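Local coordinates for protein ABC-type amino acid transport system, periplasmic component (Caldanaerobacter subterraneus subsp. tengcongensis MB4, PDB 4YMX) that binds arginine as the substrate-binding component of an amino acid ABC transporter, at residues A[45-50]-A[190-195]; A[49-54]-A[64-69]; A[89-94]-A[103-108]. All blocks are in the same frame, centred on the assembly; numbering follows the deposited sequence.

The three contacts surround the arginine site of a two-lobed solute-binding protein. Contact 1 (45-50 with 190-195) spans the cleft, joining the lobe of strand 38-43 to that of strand 189-193. Contact 2 (49-54 with 64-69) shares Pro49 and Phe50 with it and continues from strand 46-47 into strand 51-56 of the same antiparallel sheet and on to helix 65-77. Contact 3 (89-94 with 103-108) follows contact 2 along the chain and is nested inside the loop closed by contact 1. Centres of contacts 1 and 2 are about 11 Å apart, and contact 3 is about 14 Å from each. Substrate binding thereby draws on both lobes.

Contact 1: A[45-50]-A[190-195]. With ARG (arginine), chain C.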
loop_
_atom_site.group_PDB
_atom_site.type_symbol
_atom_site.label_atom_id
_atom_site.label_comp_id
_atom_site.label_asym_id
_atom_site.label_seq_id
_atom_site.Cartn_x
_atom_site.Cartn_y
_atom_site.Cartn_z
ATOM N N ALA A 45 -2.154 3.115 -7.562
ATOM C CA ALA A 45 -3.444 2.415 -7.544
ATOM C C ALA A 45 -3.356 0.982 -8.082
ATOM O O ALA A 45 -4.083 0.579 -9.007
ATOM C CB ALA A 45 -4.516 3.225 -8.287
ATOM N N ASP A 46 -2.468 0.222 -7.455
ATOM C CA ASP A 46 -2.236 -1.178 -7.747
ATOM C C ASP A 46 -2.404 -1.995 -6.474
ATOM O O ASP A 46 -1.847 -3.082 -6.348
ATOM C CB ASP A 46 -0.803 -1.345 -8.256
ATOM C CG ASP A 46 0.253 -0.848 -7.256
ATOM O OD1 ASP A 46 -0.088 -0.164 -6.261
ATOM O OD2 ASP A 46 1.439 -1.140 -7.477
ATOM N N PHE A 47 -3.174 -1.469 -5.526
ATOM C CA PHE A 47 -3.111 -1.919 -4.140
ATOM C C PHE A 47 -4.508 -2.053 -3.542
ATOM O O PHE A 47 -4.827 -1.401 -2.538
ATOM C CB PHE A 47 -2.291 -0.890 -3.349
ATOM C CG PHE A 47 -1.466 -1.458 -2.209
ATOM C CD1 PHE A 47 -1.666 -1.009 -0.909
ATOM C CD2 PHE A 47 -0.475 -2.400 -2.439
ATOM C CE1 PHE A 47 -0.882 -1.478 0.144
ATOM C CE2 PHE A 47 0.308 -2.877 -1.399
ATOM C CZ PHE A 47 0.095 -2.430 -0.102
ATOM N N PRO A 48 -5.364 -2.893 -4.158
ATOM C CA PRO A 48 -6.702 -3.109 -3.599
ATOM C C PRO A 48 -6.589 -3.776 -2.230
ATOM O O PRO A 48 -5.734 -4.639 -2.058
ATOM C CB PRO A 48 -7.337 -4.082 -4.605
ATOM C CG PRO A 48 -6.153 -4.812 -5.215
ATOM C CD PRO A 48 -5.105 -3.765 -5.326
ATOM N N PRO A 49 -7.456 -3.422 -1.271
ATOM C CA PRO A 49 -8.597 -2.505 -1.348
ATOM C C PRO A 49 -8.295 -1.061 -0.946
ATOM O O PRO A 49 -9.243 -0.294 -0.733
ATOM C CB PRO A 49 -9.571 -3.113 -0.341
ATOM C CG PRO A 49 -8.658 -3.629 0.726
ATOM C CD PRO A 49 -7.470 -4.197 -0.014
ATOM N N PHE A 50 -7.020 -0.692 -0.861
ATOM C CA PHE A 50 -6.647 0.674 -0.485
ATOM C C PHE A 50 -6.827 1.653 -1.622
ATOM O O PHE A 50 -7.416 2.722 -1.454
ATOM C CB PHE A 50 -5.205 0.712 0.031
ATOM C CG PHE A 50 -5.012 -0.069 1.292
ATOM C CD1 PHE A 50 -5.178 0.534 2.531
ATOM C CD2 PHE A 50 -4.714 -1.428 1.248
ATOM C CE1 PHE A 50 -5.032 -0.194 3.705
ATOM C CE2 PHE A 50 -4.564 -2.160 2.424
ATOM C CZ PHE A 50 -4.724 -1.541 3.649
ATOM N N ILE A 190 6.126 -13.904 -3.797
ATOM C CA ILE A 190 5.942 -12.463 -3.687
ATOM C C ILE A 190 5.921 -12.093 -2.204
ATOM O O ILE A 190 5.380 -12.838 -1.393
ATOM C CB ILE A 190 4.583 -12.042 -4.274
ATOM C CG1 ILE A 190 4.446 -12.472 -5.734
ATOM C CG2 ILE A 190 4.360 -10.538 -4.128
ATOM C CD1 ILE A 190 3.014 -12.327 -6.259
ATOM N N VAL A 191 6.485 -10.945 -1.841
ATOM C CA VAL A 191 6.251 -10.395 -0.507
ATOM C C VAL A 191 5.385 -9.156 -0.641
ATOM O O VAL A 191 5.717 -8.240 -1.396
ATOM C CB VAL A 191 7.566 -10.030 0.223
ATOM C CG1 VAL A 191 7.265 -9.380 1.570
ATOM C CG2 VAL A 191 8.425 -11.275 0.418
ATOM N N VAL A 192 4.266 -9.136 0.076
ATOM C CA VAL A 192 3.266 -8.079 -0.075
ATOM C C VAL A 192 2.357 -8.113 1.141
ATOM O O VAL A 192 2.350 -9.099 1.869
ATOM C CB VAL A 192 2.472 -8.266 -1.405
ATOM C CG1 VAL A 192 1.542 -9.470 -1.323
ATOM C CG2 VAL A 192 1.698 -7.002 -1.785
ATOM N N GLU A 193 1.616 -7.035 1.385
ATOM C CA GLU A 193 0.730 -6.988 2.535
ATOM C C GLU A 193 -0.427 -7.966 2.411
ATOM O O GLU A 193 -0.944 -8.211 1.312
ATOM C CB GLU A 193 0.223 -5.565 2.777
ATOM C CG GLU A 193 1.074 -4.802 3.760
ATOM C CD GLU A 193 1.386 -3.408 3.291
ATOM O OE1 GLU A 193 2.400 -3.228 2.593
ATOM O OE2 GLU A 193 0.618 -2.490 3.633
ATOM N N ASP A 194 -0.825 -8.500 3.559
ATOM C CA ASP A 194 -1.861 -9.522 3.675
ATOM C C ASP A 194 -3.176 -9.128 3.010
ATOM O O ASP A 194 -3.732 -9.873 2.211
ATOM C CB ASP A 194 -2.108 -9.803 5.164
ATOM C CG ASP A 194 -3.104 -10.929 5.402
ATOM O OD1 ASP A 194 -3.189 -11.849 4.569
ATOM O OD2 ASP A 194 -3.792 -10.889 6.448
ATOM N N THR A 195 -3.684 -7.946 3.336
ATOM C CA THR A 195 -4.988 -7.550 2.807
ATOM C C THR A 195 -4.962 -7.395 1.294
ATOM O O THR A 195 -5.945 -7.678 0.611
ATOM C CB THR A 195 -5.505 -6.265 3.449
ATOM O OG1 THR A 195 -4.547 -5.220 3.263
ATOM C CG2 THR A 195 -5.761 -6.487 4.932
HETATM N N ARG C . 3.150 -0.574 3.124
HETATM C CA ARG C . 4.288 -0.757 2.185
HETATM C C ARG C . 5.201 0.455 2.204
HETATM O O ARG C . 4.882 1.472 2.819
HETATM C CB ARG C . 3.772 -0.998 0.765
HETATM C CG ARG C . 2.828 0.076 0.262
HETATM C CD ARG C . 2.566 -0.061 -1.229
HETATM N NE ARG C . 1.427 0.747 -1.639
HETATM C CZ ARG C . 0.965 0.820 -2.881
HETATM N NH1 ARG C . 1.540 0.142 -3.859
HETATM N NH2 ARG C . -0.078 1.587 -3.141
HETATM O OXT ARG C . 6.276 0.437 1.607
#
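Phe47 and Glu193 meet across the cleft with no hydrogen bond between their segments; the polar link runs through the bound arginine, bonded at one end to Asp46 and at the other to Glu193. Its NE sits 3.4 Å above the plane of the Phe47 ring, over the centre, and the guanidinium lies nearly parallel over that face, a geometry consistent with cation-pi attraction. At the edge of the same ring comes Glu193, whose OE1 is 3.6 Å from Phe47 CZ, with carboxylate and ring planes 70° apart. A bend in the Glu193 chain at chi2 (134°) brings OE1 to the ligand amino group, 2.8 Å from arginine N. Asp46 OD1 accepts from arginine NH1 at 2.9 Å, while its OD2 is bonded to Val175 N in the other lobe. Replacing Phe47 with an alanine would probably let the guanidinium turn more freely, the flat surface beneath it and the edge contact with Glu193 both being lost.

Beyond the pocket the chain reverses: Phe50 N bonds to Phe47 O at 2.9 Å around Pro48 and a cis Pro49, whose backbone angles fit a type VIa turn. This turn meets the start of helix 194-201, where Pro49 CD lies 3.9 Å from Thr195 O. Thr195 was modelled in two conformers, so the approach of its OG1 to the Phe50 ring edge is uncertain. Tyr200 of that helix also reaches back to bond Asp46 O.

Because the two acids sit at opposite ends of the ligand and the aromatic face lies between, the chemistry is consistent with selection of a long cationic amino acid. Between these two segments the polar bonding is carried by the ligand, which probably helps hold the closed form alongside the direct bonds of Tyr200 and Val175 to Asp46.

Contact 2: A[49-54]-A[64-69]; sequences PFEFHK and GFDIDI
Phe50 O is gripped twice by the start of helix 65-77: Asp66 N donates to it at 2.9 Å, in the carbonyl plane and on a lone pair, and Gly64 CA adds a CA-H...O contact at 3.3 Å. Together with Phe65 N, which bonds to Pro49 O at 2.9 Å along a nearly straight path (165°), this ties the helix's first turn to a classic beta bulge, in which Phe50 and Glu51 both face Phe47. The helix start, following the hairpin of strands 51-56 and 59-63, is thereby pinned beside the beginning of strand 51-56.

Gly64, the N-cap, is pressed so closely on the bulge that a side chain pointing from its CA would collide with Phe50 O; phi of 140° also suits glycine.

Phe50 and Phe65 lie side by side, pointing the same way, with Phe50 CD1 4.1 Å from Phe65 CD2 at the edge of the Phe65 ring. Both rings also meet Phe258, so helix 249-258 packs over this aromatic pair. Asp66 comes to the edge of the Phe50 ring with OD1, while its OD2 accepts from Gly106 N in the ligand loop.

Glu51 is bent at chi2 (-94°), which turns its carboxylate toward that of Asp66: OE2 bonds to the guanidinium NH2 of the bound arginine, and OE1 is 2.6 Å from Asp66 OD2.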
loop_
_atom_site.group_PDB
_atom_site.type_symbol
_atom_site.label_atom_id
_atom_site.label_comp_id
_atom_site.label_asym_id
_atom_site.label_seq_id
_atom_site.Cartn_x
_atom_site.Cartn_y
_atom_site.Cartn_z
ATOM N N PRO A 49 -7.456 -3.422 -1.271
ATOM C CA PRO A 49 -8.597 -2.505 -1.348
ATOM C C PRO A 49 -8.295 -1.061 -0.946
ATOM O O PRO A 49 -9.243 -0.294 -0.733
ATOM C CB PRO A 49 -9.571 -3.113 -0.341
ATOM C CG PRO A 49 -8.658 -3.629 0.726
ATOM C CD PRO A 49 -7.470 -4.197 -0.014
ATOM N N PHE A 50 -7.020 -0.692 -0.861
ATOM C CA PHE A 50 -6.647 0.674 -0.485
ATOM C C PHE A 50 -6.827 1.653 -1.622
ATOM O O PHE A 50 -7.416 2.722 -1.454
ATOM C CB PHE A 50 -5.205 0.712 0.031
ATOM C CG PHE A 50 -5.012 -0.069 1.292
ATOM C CD1 PHE A 50 -5.178 0.534 2.531
ATOM C CD2 PHE A 50 -4.714 -1.428 1.248
ATOM C CE1 PHE A 50 -5.032 -0.194 3.705
ATOM C CE2 PHE A 50 -4.564 -2.160 2.424
ATOM C CZ PHE A 50 -4.724 -1.541 3.649
ATOM N N GLU A 51 -6.286 1.306 -2.787
ATOM C CA GLU A 51 -6.465 2.099 -3.992
ATOM C C GLU A 51 -6.301 1.203 -5.197
ATOM O O GLU A 51 -5.332 0.434 -5.298
ATOM C CB GLU A 51 -5.468 3.259 -4.070
ATOM C CG GLU A 51 -4.032 2.849 -3.812
ATOM C CD GLU A 51 -3.647 3.029 -2.379
ATOM O OE1 GLU A 51 -4.291 3.882 -1.717
ATOM O OE2 GLU A 51 -2.714 2.351 -1.917
ATOM N N PHE A 52 -7.261 1.288 -6.108
ATOM C CA PHE A 52 -7.221 0.501 -7.323
ATOM C C PHE A 52 -8.152 1.103 -8.360
ATOM O O PHE A 52 -8.995 1.940 -8.036
ATOM C CB PHE A 52 -7.591 -0.963 -7.037
ATOM C CG PHE A 52 -8.993 -1.160 -6.514
ATOM C CD1 PHE A 52 -10.011 -1.545 -7.377
ATOM C CD2 PHE A 52 -9.291 -0.985 -5.168
ATOM C CE1 PHE A 52 -11.305 -1.750 -6.914
ATOM C CE2 PHE A 52 -10.588 -1.180 -4.692
ATOM C CZ PHE A 52 -11.599 -1.567 -5.582
ATOM N N HIS A 53 -7.984 0.686 -9.608
ATOM C CA HIS A 53 -8.873 1.125 -10.675
ATOM C C HIS A 53 -10.068 0.199 -10.792
ATOM O O HIS A 53 -9.923 -1.000 -11.047
ATOM C CB HIS A 53 -8.123 1.194 -12.002
ATOM C CG HIS A 53 -7.171 2.339 -12.089
ATOM N ND1 HIS A 53 -7.472 3.512 -12.749
ATOM C CD2 HIS A 53 -5.924 2.511 -11.580
ATOM C CE1 HIS A 53 -6.456 4.348 -12.652
ATOM N NE2 HIS A 53 -5.503 3.762 -11.941
ATOM N N LYS A 54 -11.249 0.760 -10.562
ATOM C CA LYS A 54 -12.501 0.059 -10.788
ATOM C C LYS A 54 -12.974 0.504 -12.160
ATOM O O LYS A 54 -13.336 1.672 -12.366
ATOM C CB LYS A 54 -13.523 0.420 -9.712
ATOM C CG LYS A 54 -14.862 -0.278 -9.859
ATOM C CD LYS A 54 -15.794 0.117 -8.725
ATOM C CE LYS A 54 -17.129 -0.585 -8.845
ATOM N NZ LYS A 54 -18.186 0.085 -8.036
ATOM N N GLY A 64 -11.189 3.034 -3.269
ATOM C CA GLY A 64 -10.640 2.240 -2.185
ATOM C C GLY A 64 -10.699 2.959 -0.857
ATOM O O GLY A 64 -11.126 4.112 -0.772
ATOM N N PHE A 65 -10.249 2.270 0.182
ATOM C CA PHE A 65 -10.223 2.812 1.536
ATOM C C PHE A 65 -9.449 4.127 1.596
ATOM O O PHE A 65 -9.904 5.105 2.194
ATOM C CB PHE A 65 -9.593 1.758 2.452
ATOM C CG PHE A 65 -9.582 2.105 3.908
ATOM C CD1 PHE A 65 -10.765 2.352 4.599
ATOM C CD2 PHE A 65 -8.392 2.089 4.613
ATOM C CE1 PHE A 65 -10.742 2.636 5.956
ATOM C CE2 PHE A 65 -8.364 2.368 5.974
ATOM C CZ PHE A 65 -9.542 2.639 6.645
ATOM N N ASP A 66 -8.284 4.162 0.959
ATOM C CA ASP A 66 -7.477 5.378 0.968
ATOM C C ASP A 66 -8.152 6.517 0.231
ATOM O O ASP A 66 -7.972 7.687 0.592
ATOM C CB ASP A 66 -6.093 5.143 0.360
ATOM C CG ASP A 66 -5.155 4.390 1.293
ATOM O OD1 ASP A 66 -5.481 4.196 2.475
ATOM O OD2 ASP A 66 -4.051 4.031 0.840
ATOM N N ILE A 67 -8.907 6.190 -0.809
ATOM C CA ILE A 67 -9.623 7.221 -1.557
ATOM C C ILE A 67 -10.781 7.796 -0.735
ATOM O O ILE A 67 -11.026 9.005 -0.760
ATOM C CB ILE A 67 -10.147 6.704 -2.902
ATOM C CG1 ILE A 67 -9.022 6.038 -3.695
ATOM C CG2 ILE A 67 -10.791 7.840 -3.695
ATOM C CD1 ILE A 67 -7.757 6.852 -3.820
ATOM N N ASP A 68 -11.483 6.944 0.003
ATOM C CA ASP A 68 -12.527 7.445 0.885
ATOM C C ASP A 68 -11.946 8.385 1.935
ATOM O O ASP A 68 -12.547 9.418 2.250
ATOM C CB ASP A 68 -13.298 6.302 1.534
ATOM C CG ASP A 68 -14.158 5.543 0.540
ATOM O OD1 ASP A 68 -14.322 6.000 -0.615
ATOM O OD2 ASP A 68 -14.675 4.475 0.923
ATOM N N ILE A 69 -10.770 8.052 2.459
ATOM C CA ILE A 69 -10.130 8.923 3.439
ATOM C C ILE A 69 -9.742 10.247 2.775
ATOM O O ILE A 69 -9.964 11.329 3.332
ATOM C CB ILE A 69 -8.895 8.244 4.076
ATOM C CG1 ILE A 69 -9.347 7.044 4.915
ATOM C CG2 ILE A 69 -8.102 9.231 4.917
ATOM C CD1 ILE A 69 -8.209 6.192 5.455
#

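Contact 3: A[89-94]-A[103-108]. With ARG (arginine), chain C.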
loop_
_atom_site.group_PDB
_atom_site.type_symbol
_atom_site.label_atom_id
_atom_site.label_comp_id
_atom_site.label_asym_id
_atom_site.label_seq_id
_atom_site.Cartn_x
_atom_site.Cartn_y
_atom_site.Cartn_z
ATOM N N LYS A 89 7.245 4.019 -5.948
ATOM C CA LYS A 89 8.577 4.566 -5.711
ATOM C C LYS A 89 8.702 6.076 -5.986
ATOM O O LYS A 89 9.606 6.727 -5.454
ATOM C CB LYS A 89 9.611 3.808 -6.555
ATOM C CG LYS A 89 9.476 4.068 -8.044
ATOM C CD LYS A 89 10.418 3.188 -8.851
ATOM C CE LYS A 89 10.413 3.622 -10.306
ATOM N NZ LYS A 89 11.307 2.755 -11.138
ATOM N N GLY A 90 7.801 6.622 -6.801
ATOM C CA GLY A 90 7.833 8.038 -7.114
ATOM C C GLY A 90 7.039 8.905 -6.157
ATOM O O GLY A 90 7.073 10.129 -6.268
ATOM N N LEU A 91 6.330 8.298 -5.211
ATOM C CA LEU A 91 5.418 9.073 -4.364
ATOM C C LEU A 91 6.121 10.059 -3.435
ATOM O O LEU A 91 5.769 11.241 -3.405
ATOM C CB LEU A 91 4.486 8.154 -3.563
ATOM C CG LEU A 91 3.457 7.435 -4.428
ATOM C CD1 LEU A 91 2.843 6.308 -3.624
ATOM C CD2 LEU A 91 2.368 8.390 -4.906
ATOM N N ILE A 92 7.118 9.597 -2.690
ATOM C CA ILE A 92 7.852 10.512 -1.823
ATOM C C ILE A 92 8.608 11.606 -2.616
ATOM O O ILE A 92 8.519 12.789 -2.263
ATOM C CB ILE A 92 8.705 9.761 -0.775
ATOM C CG1 ILE A 92 7.772 9.186 0.296
ATOM C CG2 ILE A 92 9.760 10.681 -0.158
ATOM C CD1 ILE A 92 8.446 8.234 1.241
ATOM N N PRO A 93 9.299 11.236 -3.715
ATOM C CA PRO A 93 9.884 12.303 -4.537
ATOM C C PRO A 93 8.864 13.323 -5.065
ATOM O O PRO A 93 9.161 14.514 -5.093
ATOM C CB PRO A 93 10.515 11.534 -5.693
ATOM C CG PRO A 93 10.929 10.239 -5.076
ATOM C CD PRO A 93 9.830 9.911 -4.087
ATOM N N ALA A 94 7.681 12.874 -5.463
ATOM C CA ALA A 94 6.657 13.798 -5.936
ATOM C C ALA A 94 6.211 14.750 -4.825
ATOM O O ALA A 94 5.996 15.941 -5.057
ATOM C CB ALA A 94 5.464 13.032 -6.508
ATOM N N VAL A 103 0.210 12.160 0.142
ATOM C CA VAL A 103 0.241 10.810 -0.390
ATOM C C VAL A 103 -0.558 9.908 0.536
ATOM O O VAL A 103 -0.348 9.898 1.752
ATOM C CB VAL A 103 1.683 10.275 -0.518
ATOM C CG1 VAL A 103 1.686 8.762 -0.738
ATOM C CG2 VAL A 103 2.430 10.999 -1.636
ATOM N N ILE A 104 -1.501 9.171 -0.041
ATOM C CA ILE A 104 -2.196 8.120 0.683
ATOM C C ILE A 104 -2.081 6.885 -0.196
ATOM O O ILE A 104 -2.626 6.850 -1.294
ATOM C CB ILE A 104 -3.670 8.463 0.960
ATOM C CG1 ILE A 104 -3.817 9.934 1.378
ATOM C CG2 ILE A 104 -4.199 7.557 2.054
ATOM C CD1 ILE A 104 -5.217 10.293 1.895
ATOM N N ALA A 105 -1.329 5.893 0.267
ATOM C CA ALA A 105 -1.016 4.733 -0.563
ATOM C C ALA A 105 -0.622 3.524 0.276
ATOM O O ALA A 105 0.372 2.845 -0.009
ATOM C CB ALA A 105 0.112 5.081 -1.545
ATOM N N GLY A 106 -1.382 3.266 1.335
ATOM C CA GLY A 106 -1.042 2.208 2.269
ATOM C C GLY A 106 0.402 2.328 2.730
ATOM O O GLY A 106 1.126 1.331 2.859
ATOM N N MET A 107 0.832 3.567 2.964
ATOM C CA MET A 107 2.243 3.862 3.146
ATOM C C MET A 107 2.659 3.839 4.609
ATOM O O MET A 107 2.076 4.523 5.454
ATOM C CB MET A 107 2.587 5.211 2.522
ATOM C CG MET A 107 4.050 5.571 2.718
ATOM S SD MET A 107 4.556 7.112 1.939
ATOM C CE MET A 107 4.604 6.609 0.215
ATOM N N THR A 108 3.689 3.054 4.897
ATOM C CA THR A 108 4.149 2.879 6.269
ATOM C C THR A 108 5.024 4.049 6.717
ATOM O O THR A 108 5.943 4.443 6.007
ATOM C CB THR A 108 4.910 1.559 6.413
ATOM O OG1 THR A 108 4.044 0.479 6.043
ATOM C CG2 THR A 108 5.383 1.354 7.849
HETATM N N ARG C . 3.150 -0.574 3.124
HETATM C CA ARG C . 4.288 -0.757 2.185
HETATM C C ARG C . 5.201 0.455 2.204
HETATM O O ARG C . 4.882 1.472 2.819
HETATM C CB ARG C . 3.772 -0.998 0.765
HETATM C CG ARG C . 2.828 0.076 0.262
HETATM C CD ARG C . 2.566 -0.061 -1.229
HETATM N NE ARG C . 1.427 0.747 -1.639
HETATM C CZ ARG C . 0.965 0.820 -2.881
HETATM N NH1 ARG C . 1.540 0.142 -3.859
HETATM N NH2 ARG C . -0.078 1.587 -3.141
HETATM O OXT ARG C . 6.276 0.437 1.607
#
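Leu91 and Val103 bring the two backbones closest, CA to CA 6.8 Å, and no hydrogen bond crosses between helix 91-96 and the end of strand 102-103 or the irregular loop that follows. The join is wholly apolar. Leu91 extends CD1 over the loop to touch Ala105 CB at 3.6 Å, and the same methyl lies 4.0 Å from Val103 CG1. Farther along, Met107 runs extended through chi1 and chi2 and then bends at chi3 (-74°), placing its CE against the helix, 4.1 Å from Leu91 CB, with Ile92 CG1 also touching this methyl.

The polar backbone of the loop serves the bound arginine. At Gly106, whose phi is positive (51°), the chain presents two successive carbonyls to the ligand: Ala105 O accepts from ligand NE at 2.9 Å, and Gly106 O from ligand N at 2.8 Å. Thr108 N donates almost straight to arginine O at 2.9 Å (172°). Besides Glu193, Thr108 OG1 also holds the ligand ammonium. The loop thus divides its chemistry: oily side chains meet the helix, while its carbonyls and Thr108 N supply part of the grip on the ligand, alongside side chains such as Arg113.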